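Local coordinates for beta-d-glucoside glucohydrolase (Hypocrea jecorina, PDB 3ZZ1), which probably hydrolyses terminal, non-reducing beta-D-glucosyl residues with release of beta-D-glucose, as a family 3 glycosidase of fungal cellulose degradation, at residues R67-T73 against I311-Q316; E92-F96 against H319-V323; A74-Q80 against A503-Q508. All blocks are in the same frame, centred on the assembly; numbering follows the deposited sequence.

Contact 1 (R67-T73 against I311-Q316); sequences RYSTGST and ISRNVQ. With NAG (2-acetamido-2-deoxy-beta-D-glucopyranose), chain B.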
loop_
_atom_site.group_PDB
_atom_site.type_symbol
_atom_site.label_atom_id
_atom_site.label_comp_id
_atom_site.label_asym_id
_atom_site.label_seq_id
_atom_site.Cartn_x
_atom_site.Cartn_y
_atom_site.Cartn_z
ATOM N N ARG A 67 15.115 4.590 4.691
ATOM C CA ARG A 67 15.786 5.220 3.554
ATOM C C ARG A 67 17.177 5.724 3.923
ATOM O O ARG A 67 17.394 6.199 5.036
ATOM C CB ARG A 67 14.943 6.377 3.017
ATOM C CG ARG A 67 15.380 6.913 1.654
ATOM C CD ARG A 67 14.526 8.098 1.271
ATOM N NE ARG A 67 14.810 8.592 -0.071
ATOM C CZ ARG A 67 14.247 9.673 -0.607
ATOM N NH1 ARG A 67 13.359 10.385 0.086
ATOM N NH2 ARG A 67 14.576 10.042 -1.837
ATOM N N TYR A 68 18.098 5.610 2.965
ATOM C CA TYR A 68 19.498 6.058 3.077
ATOM C C TYR A 68 20.356 5.190 3.993
ATOM O O TYR A 68 21.540 5.462 4.187
ATOM C CB TYR A 68 19.603 7.537 3.487
ATOM C CG TYR A 68 18.870 8.509 2.589
ATOM C CD1 TYR A 68 19.182 8.614 1.229
ATOM C CD2 TYR A 68 17.882 9.344 3.107
ATOM C CE1 TYR A 68 18.511 9.518 0.409
ATOM C CE2 TYR A 68 17.213 10.246 2.307
ATOM C CZ TYR A 68 17.527 10.332 0.959
ATOM O OH TYR A 68 16.849 11.232 0.171
ATOM N N SER A 69 19.769 4.137 4.542
ATOM C CA SER A 69 20.497 3.243 5.422
ATOM C C SER A 69 21.324 2.245 4.624
ATOM O O SER A 69 20.939 1.837 3.527
ATOM C CB SER A 69 19.536 2.513 6.356
ATOM O OG SER A 69 20.221 1.572 7.161
ATOM N N THR A 70 22.466 1.868 5.188
ATOM C CA THR A 70 23.344 0.882 4.577
ATOM C C THR A 70 23.292 -0.443 5.327
ATOM O O THR A 70 23.915 -1.413 4.909
ATOM C CB THR A 70 24.808 1.374 4.505
ATOM O OG1 THR A 70 25.233 1.804 5.805
ATOM C CG2 THR A 70 24.934 2.523 3.511
ATOM N N GLY A 71 22.545 -0.488 6.426
ATOM C CA GLY A 71 22.419 -1.720 7.196
ATOM C C GLY A 71 20.987 -2.136 7.478
ATOM O O GLY A 71 20.709 -2.777 8.492
ATOM N N SER A 72 20.080 -1.780 6.576
ATOM C CA SER A 72 18.661 -2.061 6.765
ATOM C C SER A 72 18.116 -3.028 5.721
ATOM O O SER A 72 18.717 -3.227 4.659
ATOM C CB SER A 72 17.854 -0.766 6.737
ATOM O OG SER A 72 18.038 -0.100 5.498
ATOM N N THR A 73 16.976 -3.628 6.051
ATOM C CA THR A 73 16.257 -4.505 5.147
ATOM C C THR A 73 15.442 -3.675 4.156
ATOM O O THR A 73 14.860 -2.652 4.517
ATOM C CB THR A 73 15.328 -5.467 5.936
ATOM O OG1 THR A 73 16.116 -6.280 6.820
ATOM C CG2 THR A 73 14.517 -6.366 5.008
ATOM N N ILE A 311 22.139 5.487 10.697
ATOM C CA ILE A 311 21.671 4.634 9.597
ATOM C C ILE A 311 22.787 3.774 8.994
ATOM O O ILE A 311 22.618 3.181 7.928
ATOM C CB ILE A 311 20.907 5.439 8.505
ATOM C CG1 ILE A 311 21.676 6.709 8.127
ATOM C CG2 ILE A 311 19.476 5.769 8.984
ATOM C CD1 ILE A 311 21.130 7.428 6.917
ATOM N N SER A 312 23.920 3.693 9.685
ATOM C CA SER A 312 24.996 2.785 9.278
ATOM C C SER A 312 24.908 1.447 10.019
ATOM O O SER A 312 25.550 0.465 9.624
ATOM C CB SER A 312 26.369 3.430 9.479
ATOM O OG SER A 312 26.542 4.526 8.598
ATOM N N ARG A 313 24.107 1.415 11.084
ATOM C CA ARG A 313 23.920 0.210 11.890
ATOM C C ARG A 313 23.261 -0.899 11.095
ATOM O O ARG A 313 22.302 -0.651 10.355
ATOM C CB ARG A 313 23.045 0.509 13.106
ATOM C CG ARG A 313 23.780 1.032 14.304
ATOM C CD ARG A 313 22.797 1.375 15.403
ATOM N NE ARG A 313 23.303 2.465 16.234
ATOM C CZ ARG A 313 22.541 3.400 16.788
ATOM N NH1 ARG A 313 21.225 3.391 16.604
ATOM N NH2 ARG A 313 23.099 4.354 17.522
ATOM N N ASN A 314 23.776 -2.117 11.260
ATOM C CA ASN A 314 23.150 -3.309 10.701
ATOM C C ASN A 314 22.020 -3.752 11.616
ATOM O O ASN A 314 22.249 -4.362 12.668
ATOM C CB ASN A 314 24.168 -4.437 10.509
ATOM C CG ASN A 314 23.602 -5.623 9.724
ATOM O OD1 ASN A 314 22.387 -5.856 9.688
ATOM N ND2 ASN A 314 24.493 -6.385 9.098
ATOM N N VAL A 315 20.799 -3.434 11.201
ATOM C CA VAL A 315 19.605 -3.679 12.006
ATOM C C VAL A 315 18.708 -4.777 11.411
ATOM O O VAL A 315 17.555 -4.937 11.817
ATOM C CB VAL A 315 18.799 -2.368 12.197
ATOM C CG1 VAL A 315 19.653 -1.313 12.911
ATOM C CG2 VAL A 315 18.292 -1.827 10.842
ATOM N N GLN A 316 19.250 -5.536 10.460
ATOM C CA GLN A 316 18.471 -6.516 9.697
ATOM C C GLN A 316 17.979 -7.700 10.524
ATOM O O GLN A 316 16.828 -8.120 10.378
ATOM C CB GLN A 316 19.265 -7.031 8.490
ATOM C CG GLN A 316 19.524 -5.991 7.406
ATOM C CD GLN A 316 20.523 -6.470 6.376
ATOM O OE1 GLN A 316 20.231 -7.351 5.567
ATOM N NE2 GLN A 316 21.715 -5.885 6.400
HETATM C C1 NAG B . 27.050 4.114 13.536
HETATM C C2 NAG B . 28.253 4.538 14.371
HETATM C C3 NAG B . 29.515 3.783 13.938
HETATM C C4 NAG B . 29.256 2.279 13.828
HETATM C C5 NAG B . 28.037 2.027 12.953
HETATM C C6 NAG B . 27.715 0.540 12.804
HETATM C C7 NAG B . 28.330 6.806 15.303
HETATM C C8 NAG B . 28.488 8.263 14.992
HETATM N N2 NAG B . 28.395 5.980 14.261
HETATM O O3 NAG B . 30.527 3.989 14.896
HETATM O O4 NAG B . 30.371 1.616 13.282
HETATM O O5 NAG B . 26.942 2.703 13.533
HETATM O O6 NAG B . 27.175 0.024 14.004
HETATM O O7 NAG B . 28.155 6.440 16.466
HETATM O O HOH W 1 20.206 1.355 9.810
HETATM O O HOH W 2 26.753 0.077 7.164
HETATM O O HOH W 3 26.436 4.161 5.924
HETATM O O HOH W 4 17.362 -8.163 5.430
#
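Ile-311 lies against Tyr-68 and Ser-69, and its side chain can be followed outward atom by atom. CB rests on Ser-69, 3.9 Å from its CB. From there CG2 stays beside Ser-69, while CG1, set between the backbone N and the carbonyl carbon of Ile-311 (chi1 47°), turns the branch over the backbone of Tyr-68. The tip, CD1, ends 3.4 Å from Tyr-68 O and also touches Tyr-68 CB, so an apolar branch lies along the backbone just ahead of Ser-69. The carbonyl of the same residue does polar work: Ile-311 O takes the N-H of Thr-70 at 3.0 Å, the donor almost in line with the C=O bond (174°). Further along, Val-315 N gives a 2.8 Å bond to Gly-71 O. Two irregular loops are thus pinned by a few backbone bonds without forming a sheet, one following strand 58-60 in the TIM-barrel-related N-terminal domain of this glycoside hydrolase family 3 enzyme, the other leading from helix 282-298 to helix 320-329. Each loop is shaped from within, by an ST turn in which Ser-69 OG accepts from Gly-71 N, and by an Asx turn from Gln-316 N to Asn-314 OD1. Gly-71 sits so close to Arg-313 and Asn-314 that a CB would collide with Arg-313 O. Four waters add bridges: one links Ser-69 OG to Arg-313 O, two join Thr-70 OG1 to Ser-312, and a fourth donates to both Thr-73 OG1 and Gln-316 OE1. Gln-316 CG passes Thr-73 OG1 at 3.5 Å. That hydroxyl is also bonded to Glu-100 of helix 87-103. On the outer side, Arg-313 CG lies 3.6 Å from O6 of the N-acetylglucosamine carried by Asn-310.

Contact 2 (E92-F96 against H319-V323); sequences ERGQF and HKTNV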
loop_
_atom_site.group_PDB
_atom_site.type_symbol
_atom_site.label_atom_id
_atom_site.label_comp_id
_atom_site.label_asym_id
_atom_site.label_seq_id
_atom_site.Cartn_x
_atom_site.Cartn_y
_atom_site.Cartn_z
ATOM N N GLU A 92 3.384 -8.414 10.629
ATOM C CA GLU A 92 4.795 -8.731 10.854
ATOM C C GLU A 92 5.722 -7.771 10.110
ATOM O O GLU A 92 6.722 -7.304 10.670
ATOM C CB GLU A 92 5.099 -10.188 10.468
ATOM C CG GLU A 92 6.573 -10.544 10.526
ATOM C CD GLU A 92 6.832 -11.992 10.166
ATOM O OE1 GLU A 92 6.688 -12.854 11.054
ATOM O OE2 GLU A 92 7.153 -12.267 8.992
ATOM N N ARG A 93 5.383 -7.486 8.852
ATOM C CA ARG A 93 6.105 -6.503 8.045
ATOM C C ARG A 93 6.204 -5.165 8.788
ATOM O O ARG A 93 7.276 -4.563 8.859
ATOM C CB ARG A 93 5.424 -6.327 6.683
ATOM C CG ARG A 93 6.153 -5.416 5.695
ATOM C CD ARG A 93 5.442 -5.412 4.333
ATOM N NE ARG A 93 5.869 -4.326 3.438
ATOM C CZ ARG A 93 5.441 -3.064 3.514
ATOM N NH1 ARG A 93 4.588 -2.697 4.465
ATOM N NH2 ARG A 93 5.883 -2.157 2.653
ATOM N N GLY A 94 5.085 -4.723 9.353
ATOM C CA GLY A 94 5.050 -3.503 10.163
ATOM C C GLY A 94 5.945 -3.582 11.388
ATOM O O GLY A 94 6.710 -2.655 11.663
ATOM N N GLN A 95 5.855 -4.693 12.119
ATOM C CA GLN A 95 6.685 -4.928 13.305
ATOM C C GLN A 95 8.177 -4.898 12.976
ATOM O O GLN A 95 8.972 -4.266 13.682
ATOM C CB GLN A 95 6.324 -6.265 13.970
ATOM C CG GLN A 95 7.157 -6.585 15.228
ATOM C CD GLN A 95 6.994 -8.021 15.708
ATOM O OE1 GLN A 95 7.977 -8.750 15.870
ATOM N NE2 GLN A 95 5.751 -8.436 15.929
ATOM N N PHE A 96 8.540 -5.580 11.897
ATOM C CA PHE A 96 9.931 -5.693 11.479
ATOM C C PHE A 96 10.471 -4.334 11.020
ATOM O O PHE A 96 11.591 -3.963 11.372
ATOM C CB PHE A 96 10.073 -6.766 10.392
ATOM C CG PHE A 96 10.019 -8.190 10.909
ATOM C CD1 PHE A 96 9.637 -8.477 12.221
ATOM C CD2 PHE A 96 10.336 -9.250 10.067
ATOM C CE1 PHE A 96 9.589 -9.795 12.689
ATOM C CE2 PHE A 96 10.293 -10.576 10.522
ATOM C CZ PHE A 96 9.923 -10.847 11.837
ATOM N N HIS A 319 15.029 -10.487 9.730
ATOM C CA HIS A 319 13.824 -9.898 9.128
ATOM C C HIS A 319 13.581 -10.308 7.667
ATOM O O HIS A 319 12.461 -10.183 7.172
ATOM C CB HIS A 319 13.835 -8.364 9.231
ATOM C CG HIS A 319 13.754 -7.842 10.634
ATOM N ND1 HIS A 319 14.333 -6.653 11.015
ATOM C CD2 HIS A 319 13.180 -8.355 11.747
ATOM C CE1 HIS A 319 14.105 -6.446 12.299
ATOM N NE2 HIS A 319 13.410 -7.467 12.767
ATOM N N LYS A 320 14.622 -10.785 6.982
ATOM C CA LYS A 320 14.482 -11.284 5.605
ATOM C C LYS A 320 13.414 -12.378 5.452
ATOM O O LYS A 320 12.888 -12.582 4.359
ATOM C CB LYS A 320 15.827 -11.762 5.033
ATOM C CG LYS A 320 16.413 -13.022 5.678
ATOM C CD LYS A 320 17.521 -13.655 4.826
ATOM C CE LYS A 320 18.797 -12.805 4.760
ATOM N NZ LYS A 320 19.380 -12.515 6.103
ATOM N N THR A 321 13.098 -13.069 6.548
ATOM C CA THR A 321 12.056 -14.099 6.544
ATOM C C THR A 321 10.711 -13.505 6.136
ATOM O O THR A 321 9.925 -14.159 5.457
ATOM C CB THR A 321 11.899 -14.777 7.919
ATOM O OG1 THR A 321 11.584 -13.789 8.906
ATOM C CG2 THR A 321 13.175 -15.530 8.315
ATOM N N ASN A 322 10.455 -12.263 6.548
ATOM C CA ASN A 322 9.231 -11.580 6.167
ATOM C C ASN A 322 9.229 -11.240 4.684
ATOM O O ASN A 322 8.223 -11.444 4.006
ATOM C CB ASN A 322 9.011 -10.310 6.996
ATOM C CG ASN A 322 7.756 -9.548 6.578
ATOM O OD1 ASN A 322 7.834 -8.579 5.825
ATOM N ND2 ASN A 322 6.595 -9.993 7.056
ATOM N N VAL A 323 10.360 -10.724 4.192
ATOM C CA VAL A 323 10.488 -10.346 2.785
ATOM C C VAL A 323 10.348 -11.589 1.902
ATOM O O VAL A 323 9.587 -11.586 0.933
ATOM C CB VAL A 323 11.819 -9.605 2.497
ATOM C CG1 VAL A 323 11.871 -9.134 1.048
ATOM C CG2 VAL A 323 11.977 -8.417 3.431
HETATM O O HOH W 5 8.686 -14.322 8.894
#
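Arg-93 faces Asn-322 and Phe-96 faces His-319, with CA atoms 6.3 and 6.2 Å apart respectively, so the pairing order is reversed between the two segments. This is helix-to-helix packing: helix 87-103 of the barrel-related N-terminal domain meets the beginning of helix 320-329, which leads into strand 332-336 of the next sheet. The Phe-96 ring is held between Glu-92 CG, over the centre of one face, and His-319 CD2, which lies toward the rim of the other, 3.3 Å from Phe-96 CG. The two rings are oblique, their planes at 32°, and Phe-96 CB sets a CH-pi contact over the face of the imidazole. Glu-99 and Glu-100 bond the two imidazole nitrogens and would fix its rotation. A chi1 of 178° carries the amide of Asn-322 away from its own backbone N and across to helix 87-103. Its ND2 donates to Glu-92 OE2 at 3.0 Å, a fairly straight bond (162°) meeting the anti side of the carboxylate, and also to Leu-89 O. Its OD1 meets Arg-93 CB at 3.4 Å. Thr-321 OG1, also bonded to Asn-318 O, is tied to Glu-92 through a water that donates to OE2 from 2.6 Å.

Contact 3 (A74-Q80 against A503-Q508); sequences AFTPGVQ and AGLPSQ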
loop_
_atom_site.group_PDB
_atom_site.type_symbol
_atom_site.label_atom_id
_atom_site.label_comp_id
_atom_site.label_asym_id
_atom_site.label_seq_id
_atom_site.Cartn_x
_atom_site.Cartn_y
_atom_site.Cartn_z
ATOM N N ALA A 74 15.436 -4.116 2.902
ATOM C CA ALA A 74 14.516 -3.612 1.898
ATOM C C ALA A 74 13.285 -4.515 1.884
ATOM O O ALA A 74 13.295 -5.592 1.280
ATOM C CB ALA A 74 15.179 -3.591 0.533
ATOM N N PHE A 75 12.229 -4.084 2.571
ATOM C CA PHE A 75 10.999 -4.863 2.610
ATOM C C PHE A 75 10.265 -4.753 1.280
ATOM O O PHE A 75 10.543 -3.856 0.479
ATOM C CB PHE A 75 10.111 -4.431 3.782
ATOM C CG PHE A 75 10.698 -4.750 5.134
ATOM C CD1 PHE A 75 11.547 -3.845 5.771
ATOM C CD2 PHE A 75 10.408 -5.958 5.764
ATOM C CE1 PHE A 75 12.094 -4.132 7.017
ATOM C CE2 PHE A 75 10.947 -6.259 7.014
ATOM C CZ PHE A 75 11.796 -5.345 7.642
ATOM N N THR A 76 9.355 -5.689 1.031
ATOM C CA THR A 76 8.529 -5.634 -0.164
ATOM C C THR A 76 7.677 -4.373 -0.097
ATOM O O THR A 76 7.324 -3.932 1.000
ATOM C CB THR A 76 7.597 -6.859 -0.277
ATOM O OG1 THR A 76 6.680 -6.872 0.826
ATOM C CG2 THR A 76 8.403 -8.158 -0.292
ATOM N N PRO A 77 7.364 -3.775 -1.264
ATOM C CA PRO A 77 6.352 -2.724 -1.323
ATOM C C PRO A 77 5.029 -3.180 -0.712
ATOM O O PRO A 77 4.739 -4.382 -0.677
ATOM C CB PRO A 77 6.174 -2.516 -2.822
ATOM C CG PRO A 77 7.524 -2.789 -3.379
ATOM C CD PRO A 77 8.090 -3.902 -2.545
ATOM N N GLY A 78 4.240 -2.221 -0.244
ATOM C CA GLY A 78 2.914 -2.501 0.303
ATOM C C GLY A 78 2.014 -3.322 -0.609
ATOM O O GLY A 78 1.226 -4.142 -0.130
ATOM N N VAL A 79 2.127 -3.112 -1.922
ATOM C CA VAL A 79 1.272 -3.824 -2.884
ATOM C C VAL A 79 1.498 -5.346 -2.827
ATOM O O VAL A 79 0.544 -6.131 -2.925
ATOM C CB VAL A 79 1.390 -3.254 -4.336
ATOM C CG1 VAL A 79 2.723 -3.627 -4.994
ATOM C CG2 VAL A 79 0.210 -3.708 -5.201
ATOM N N GLN A 80 2.755 -5.747 -2.629
ATOM C CA GLN A 80 3.100 -7.162 -2.501
ATOM C C GLN A 80 2.532 -7.750 -1.208
ATOM O O GLN A 80 2.019 -8.872 -1.205
ATOM C CB GLN A 80 4.617 -7.365 -2.573
ATOM C CG GLN A 80 5.041 -8.804 -2.884
ATOM C CD GLN A 80 4.710 -9.232 -4.310
ATOM O OE1 GLN A 80 4.202 -8.445 -5.108
ATOM N NE2 GLN A 80 5.011 -10.483 -4.635
ATOM N N ALA A 503 4.582 -12.021 -10.616
ATOM C CA ALA A 503 5.452 -12.107 -9.449
ATOM C C ALA A 503 5.428 -10.841 -8.583
ATOM O O ALA A 503 5.849 -10.871 -7.431
ATOM C CB ALA A 503 6.865 -12.444 -9.880
ATOM N N GLY A 504 4.940 -9.739 -9.144
ATOM C CA GLY A 504 4.806 -8.486 -8.403
ATOM C C GLY A 504 6.120 -7.784 -8.116
ATOM O O GLY A 504 6.987 -7.692 -8.982
ATOM N N LEU A 505 6.261 -7.275 -6.897
ATOM C CA LEU A 505 7.461 -6.534 -6.507
ATOM C C LEU A 505 8.068 -7.141 -5.245
ATOM O O LEU A 505 7.647 -6.823 -4.133
ATOM C CB LEU A 505 7.157 -5.048 -6.314
ATOM C CG LEU A 505 6.589 -4.275 -7.504
ATOM C CD1 LEU A 505 5.947 -2.995 -7.016
ATOM C CD2 LEU A 505 7.653 -3.995 -8.571
ATOM N N PRO A 506 9.056 -8.033 -5.427
ATOM C CA PRO A 506 9.558 -8.913 -4.369
ATOM C C PRO A 506 10.701 -8.360 -3.516
ATOM O O PRO A 506 11.090 -8.992 -2.527
ATOM C CB PRO A 506 10.050 -10.127 -5.156
ATOM C CG PRO A 506 10.502 -9.554 -6.450
ATOM C CD PRO A 506 9.580 -8.415 -6.752
ATOM N N SER A 507 11.239 -7.207 -3.898
ATOM C CA SER A 507 12.437 -6.657 -3.256
ATOM C C SER A 507 13.613 -7.655 -3.289
ATOM O O SER A 507 13.757 -8.421 -4.252
ATOM C CB SER A 507 12.129 -6.186 -1.833
ATOM O OG SER A 507 13.231 -5.494 -1.289
ATOM N N GLN A 508 14.425 -7.655 -2.231
ATOM C CA GLN A 508 15.699 -8.389 -2.180
ATOM C C GLN A 508 15.601 -9.914 -2.302
ATOM O O GLN A 508 16.593 -10.573 -2.624
ATOM C CB GLN A 508 16.464 -8.018 -0.902
ATOM C CG GLN A 508 15.775 -8.456 0.386
ATOM C CD GLN A 508 16.261 -7.705 1.611
ATOM O OE1 GLN A 508 16.410 -6.480 1.590
ATOM N NE2 GLN A 508 16.483 -8.433 2.695
#
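Gln-80 and the backbone of Ala-503 to Leu-505 carry one half of the polar contact. CG is anti to the backbone N of Gln-80 (chi1 -162°) and the chain then bends at chi2, which lays the amide beside the loop: OE1 accepts from Leu-505 N at 3.0 Å, the donor standing above the amide's carbonyl plane, while NE2 gives a 2.9 Å bond to Ala-503 O. A leucine in place of Gln-80 would probably leave Leu-505 N without this acceptor and Ala-503 O without this donor in a buried interface. Gly-504 passes so near Gln-80 OE1 that a CB would clash with it. At Ala-74 the second polar pair forms: Ser-507 OG donates to Ala-74 O at 2.6 Å, and Gln-508 OE1 accepts the N-H of Ala-74, N to OE1 2.9 Å. The apolar share falls to Leu-505, whose CB meets Pro-77 CG at 3.7 Å, the two side chains crossing at about a right angle, and whose CD1 touches Val-79 CG1. Here the family 3 N- and C-terminal domains meet: Pro-77 sits at the N-cap position of helix 78-83, and the facing loop joins strand 497-502 to helix 510-518, with Phe-75 packed on helices 87-103 and 320-329.

The three contacts step inward from the surface. Contact 1, its centre about 22 Å from the chain centre and partly exposed beside a glycan, joins two loops by backbone bonds and waters. Contact 2, partly buried, relies mainly on side chains of helix 87-103 and around the start of helix 320-329, with one bridging water. Contact 3, its centre about 10 Å from the chain centre, is wholly buried, and direct bonds from side chains to backbone link the two domains. Residues 67-80 serve contacts 1 and 3, 311-323 contacts 1 and 2. Thr-73 packs on Val-323 and Gln-508, Phe-96 touches Phe-75, and Arg-93 NH2 probably bonds to Thr-76 O, so all three touch one another.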